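Local coordinates for protein aldo-keto reductase AKR2E4 (Bombyx mori, PDB 3WCZ) that reduces 3-dehydroecdysone with NADPH as cosubstrate, and may thereby take part in regulating the molting of the silkworm, at residues I181-T186 against P191-C196; I250-I255 against E280-I285. All coordinates share one frame; numbering follows the deposited sequence.

Contact 1 (I181-T186 against P191-C196)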
# COMPACT_ATOMS: atom_id res chain seq x y z
N ILE A 181 -5.92 -1.70 -0.08
CA ILE A 181 -7.12 -0.88 0.08
C ILE A 181 -6.92 0.09 1.25
O ILE A 181 -5.99 -0.07 2.07
CB ILE A 181 -8.39 -1.76 0.30
CG1 ILE A 181 -8.19 -2.68 1.49
CG2 ILE A 181 -8.68 -2.53 -0.97
CD1 ILE A 181 -9.47 -3.44 1.91
N GLU A 182 -7.78 1.09 1.34
CA GLU A 182 -7.70 2.08 2.40
C GLU A 182 -8.21 1.52 3.71
O GLU A 182 -9.36 1.12 3.79
CB GLU A 182 -8.51 3.32 2.03
CG GLU A 182 -8.34 4.39 3.06
CD GLU A 182 -9.09 5.66 2.78
OE1 GLU A 182 -9.33 6.02 1.61
OE2 GLU A 182 -9.40 6.37 3.75
N VAL A 183 -7.36 1.51 4.75
CA VAL A 183 -7.80 1.08 6.07
C VAL A 183 -7.21 2.00 7.12
O VAL A 183 -5.98 2.18 7.20
CB VAL A 183 -7.47 -0.40 6.41
CG1 VAL A 183 -8.26 -0.83 7.63
CG2 VAL A 183 -7.76 -1.31 5.23
N ASN A 184 -8.10 2.58 7.93
CA ASN A 184 -7.73 3.52 8.98
C ASN A 184 -8.97 3.67 9.88
O ASN A 184 -10.00 3.04 9.62
CB ASN A 184 -7.24 4.84 8.38
CG ASN A 184 -8.23 5.42 7.40
OD1 ASN A 184 -9.43 5.54 7.72
ND2 ASN A 184 -7.77 5.72 6.19
N PRO A 185 -8.88 4.47 10.97
CA PRO A 185 -9.98 4.37 11.94
C PRO A 185 -11.33 4.87 11.44
O PRO A 185 -12.37 4.42 11.94
CB PRO A 185 -9.50 5.25 13.11
CG PRO A 185 -7.98 5.14 13.04
CD PRO A 185 -7.69 5.12 11.54
N THR A 186 -11.32 5.78 10.49
CA THR A 186 -12.57 6.30 9.95
C THR A 186 -13.04 5.59 8.67
O THR A 186 -14.12 5.92 8.14
CB THR A 186 -12.50 7.83 9.75
OG1 THR A 186 -11.22 8.23 9.25
CG2 THR A 186 -12.70 8.51 11.07
N PRO A 191 -15.87 -5.66 6.58
CA PRO A 191 -16.33 -6.78 5.77
C PRO A 191 -15.39 -7.12 4.61
O PRO A 191 -15.17 -8.28 4.35
CB PRO A 191 -17.72 -6.33 5.30
CG PRO A 191 -18.18 -5.37 6.39
CD PRO A 191 -16.93 -4.66 6.78
N LEU A 192 -14.82 -6.12 3.94
CA LEU A 192 -13.96 -6.41 2.81
C LEU A 192 -12.68 -7.07 3.27
O LEU A 192 -12.20 -8.00 2.63
CB LEU A 192 -13.65 -5.15 2.00
CG LEU A 192 -12.76 -5.36 0.76
CD1 LEU A 192 -13.29 -6.44 -0.16
CD2 LEU A 192 -12.58 -4.06 -0.01
N VAL A 193 -12.11 -6.60 4.37
CA VAL A 193 -10.92 -7.25 4.92
C VAL A 193 -11.21 -8.71 5.25
O VAL A 193 -10.45 -9.62 4.89
CB VAL A 193 -10.38 -6.49 6.13
CG1 VAL A 193 -9.36 -7.32 6.87
CG2 VAL A 193 -9.78 -5.18 5.69
N ALA A 194 -12.32 -8.95 5.94
CA ALA A 194 -12.69 -10.32 6.29
C ALA A 194 -12.87 -11.18 5.04
O ALA A 194 -12.45 -12.34 5.00
CB ALA A 194 -13.95 -10.33 7.14
N HIS A 195 -13.51 -10.63 4.02
CA HIS A 195 -13.73 -11.37 2.77
C HIS A 195 -12.39 -11.76 2.16
O HIS A 195 -12.16 -12.92 1.79
CB HIS A 195 -14.53 -10.46 1.85
CG HIS A 195 -14.89 -11.07 0.53
ND1 HIS A 195 -15.76 -12.14 0.41
CD2 HIS A 195 -14.54 -10.72 -0.72
CE1 HIS A 195 -15.91 -12.42 -0.87
NE2 HIS A 195 -15.19 -11.57 -1.58
N CYS A 196 -11.49 -10.80 2.02
CA CYS A 196 -10.20 -11.10 1.42
C CYS A 196 -9.45 -12.14 2.24
O CYS A 196 -8.92 -13.11 1.69
CB CYS A 196 -9.37 -9.83 1.27
SG CYS A 196 -10.02 -8.68 0.02
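The delta methyl of I181 is the leading point of this contact: it reaches from strand 178-182 onto the flank of helix 190-198 and comes down beside L192 and V193. Two torsions put it there. CG1 lies between the backbone N and the carbonyl carbon (chi1 56°), and the chain then runs on fully extended, chi2 171°, which carries CD1 outward from the strand. I181 CD1 meets L192 CD2 at 3.7 Å and the branch carbon L192 CG at 4.0 Å, the two side chains meeting at a slant rather than running alongside each other. On another flank of the same methyl lies the valine, with I181 CD1 and V193 CG2 4.2 Å apart.

V193 turns CG2 to the strand and the loop that follows it. This methyl receives a second, looser neighbour in V183 CG2, at 4.4 Å, and so bridges two residues that stand on one side of the chain. No polar bond joins the two segments, which meet through aliphatic branches. E182, between I181 and V183, leaves the backbone on the opposite side from V183 and makes polar bonds instead: N184 ND2 donates to E182 OE2 over 3.0 Å at 164°, entering on the anti side of the carboxylate and somewhat out of its plane, while the backbone N atoms of V294 and I295 bind the two carboxylate oxygens.

The packing belongs to a right-handed beta-alpha-beta unit of the TIM barrel, made of strand 178-182, helix 190-198 and strand 202-206. I181 and V183 also touch V203 and A205 of the adjacent parallel strand. L192 also touches A162, and C196 touches I165, both of helix 162-170.

Contact 2 (I250-I255 against E280-I285); sequences IDRGLI and EEVAAI
R252 NH1 is gripped twice, by the backbone O of T188 and by Y248 OH, and this anchors the end of a side chain whose aliphatic stem packs on V282. The contact is made low on that stem: R252 CG lies 3.9 Å from V282 CG1, the two side chains passing at an angle. Beyond CG the chain continues straight and then bends at chi3 (58°), so the guanidinium swings off from helix 279-286 while the methylene stays against it.

V282 divides its two branches between successive residues. CG1 takes R252, whereas V282 CG2 faces D251 CB at 4.1 Å. The valine has CG1 anti to the backbone N (chi1 172°), which sets CG1 against R252 and CG2 against D251. Only the beta carbon of D251 takes part; its carboxylate is occupied by a salt bridge from R247 to OD1 and by the backbone N of L277 on OD2.

The backbone here is leaving its helix. G253, with positive phi, takes part in a Schellman motif; one of the motif's two bonds back into the last turn runs from G253 N to I250 O, 2.9 Å, and the chain then goes on to strand 255-256. Y248, which also binds R252, touches both V282 and I285.

Chemically, the interface is a small apolar patch made from V282 and the hydrocarbon parts of two charged residues. Because the charged ends are bonded to R247, L277, T188 and Y248, V282 can probably pack on those parts at little cost in unpaired charge.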
# COMPACT_ATOMS: atom_id res chain seq x y z
N ILE A 250 -1.79 -3.75 12.13
CA ILE A 250 -1.06 -5.00 12.31
C ILE A 250 -1.93 -6.04 13.05
O ILE A 250 -1.95 -7.22 12.70
CB ILE A 250 0.28 -4.77 13.06
CG1 ILE A 250 1.27 -3.89 12.28
CG2 ILE A 250 0.92 -6.10 13.45
CD1 ILE A 250 1.86 -4.58 11.09
N ASP A 251 -2.58 -5.63 14.14
CA ASP A 251 -3.40 -6.56 14.91
C ASP A 251 -4.66 -7.03 14.20
O ASP A 251 -5.25 -8.05 14.58
CB ASP A 251 -3.75 -5.93 16.27
CG ASP A 251 -2.64 -6.10 17.29
OD1 ASP A 251 -2.12 -7.22 17.41
OD2 ASP A 251 -2.25 -5.08 17.91
N ARG A 252 -5.04 -6.32 13.14
CA ARG A 252 -6.08 -6.79 12.24
C ARG A 252 -5.52 -7.67 11.12
O ARG A 252 -6.27 -8.05 10.22
CB ARG A 252 -6.89 -5.62 11.69
CG ARG A 252 -7.80 -5.00 12.75
CD ARG A 252 -8.66 -3.92 12.16
NE ARG A 252 -9.48 -4.43 11.08
CZ ARG A 252 -10.03 -3.69 10.14
NH1 ARG A 252 -9.89 -2.39 10.15
NH2 ARG A 252 -10.69 -4.26 9.15
N GLY A 253 -4.23 -7.98 11.16
CA GLY A 253 -3.58 -8.84 10.19
C GLY A 253 -3.22 -8.16 8.89
O GLY A 253 -3.05 -8.84 7.88
N LEU A 254 -3.10 -6.84 8.91
CA LEU A 254 -2.88 -6.03 7.71
C LEU A 254 -1.43 -5.58 7.62
O LEU A 254 -0.68 -5.63 8.61
CB LEU A 254 -3.80 -4.80 7.76
CG LEU A 254 -5.24 -5.09 8.15
CD1 LEU A 254 -6.06 -3.80 8.19
CD2 LEU A 254 -5.87 -6.10 7.23
N ILE A 255 -1.05 -5.17 6.42
CA ILE A 255 0.27 -4.65 6.10
C ILE A 255 0.13 -3.15 5.90
O ILE A 255 -0.27 -2.71 4.82
CB ILE A 255 0.81 -5.32 4.82
CG1 ILE A 255 0.95 -6.83 5.04
CG2 ILE A 255 2.11 -4.67 4.38
CD1 ILE A 255 1.03 -7.63 3.71
N GLU A 280 -10.28 -5.56 22.96
CA GLU A 280 -11.17 -4.47 23.29
C GLU A 280 -10.67 -3.13 22.71
O GLU A 280 -11.45 -2.28 22.31
CB GLU A 280 -11.35 -4.35 24.80
CG GLU A 280 -12.27 -5.41 25.40
CD GLU A 280 -13.72 -5.25 24.93
OE1 GLU A 280 -14.16 -4.09 24.70
OE2 GLU A 280 -14.42 -6.28 24.80
N GLU A 281 -9.35 -2.98 22.62
CA GLU A 281 -8.75 -1.76 22.07
C GLU A 281 -8.93 -1.70 20.57
O GLU A 281 -9.27 -0.65 20.02
CB GLU A 281 -7.28 -1.65 22.47
CG GLU A 281 -7.14 -1.41 23.97
CD GLU A 281 -5.77 -1.70 24.51
OE1 GLU A 281 -4.90 -2.28 23.84
OE2 GLU A 281 -5.55 -1.31 25.68
N VAL A 282 -8.75 -2.82 19.89
CA VAL A 282 -9.03 -2.88 18.46
C VAL A 282 -10.50 -2.57 18.22
O VAL A 282 -10.84 -1.82 17.31
CB VAL A 282 -8.64 -4.26 17.89
CG1 VAL A 282 -9.10 -4.41 16.43
CG2 VAL A 282 -7.15 -4.43 17.95
N ALA A 283 -11.39 -3.14 19.02
CA ALA A 283 -12.81 -2.85 18.89
C ALA A 283 -13.11 -1.36 19.11
O ALA A 283 -13.94 -0.77 18.40
CB ALA A 283 -13.61 -3.69 19.85
N ALA A 284 -12.43 -0.73 20.06
CA ALA A 284 -12.66 0.68 20.33
C ALA A 284 -12.26 1.51 19.12
O ALA A 284 -12.94 2.47 18.76
CB ALA A 284 -11.89 1.13 21.58
N ILE A 285 -11.13 1.18 18.51
CA ILE A 285 -10.70 1.95 17.36
C ILE A 285 -11.66 1.69 16.18
O ILE A 285 -12.01 2.63 15.46
CB ILE A 285 -9.23 1.66 16.99
CG1 ILE A 285 -8.33 2.17 18.12
CG2 ILE A 285 -8.88 2.33 15.68
CD1 ILE A 285 -6.89 1.73 17.99

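The two contacts, with centres 11 Å apart, join through R252 and L254, which lie against the valines of contact 1. V183 CG1 is 3.4 Å from R252 NH1, and V193 CG2 approaches R252 NH2 to 3.7 Å, so the guanidinium anchored in contact 2 rests on both segments of contact 1. L254, which is buried, packs on the same valines, its CD1 and CD2 each 3.7 Å from V183 CG1 and V193 CG1 respectively. Depth separates them: contact 1 is buried, its I181 side chain about 8 Å from the bound NADP and about 5 Å from that of cofactor-binding N159, whereas the R252 side chain in the surface contact stays about 14 Å from the cofactor.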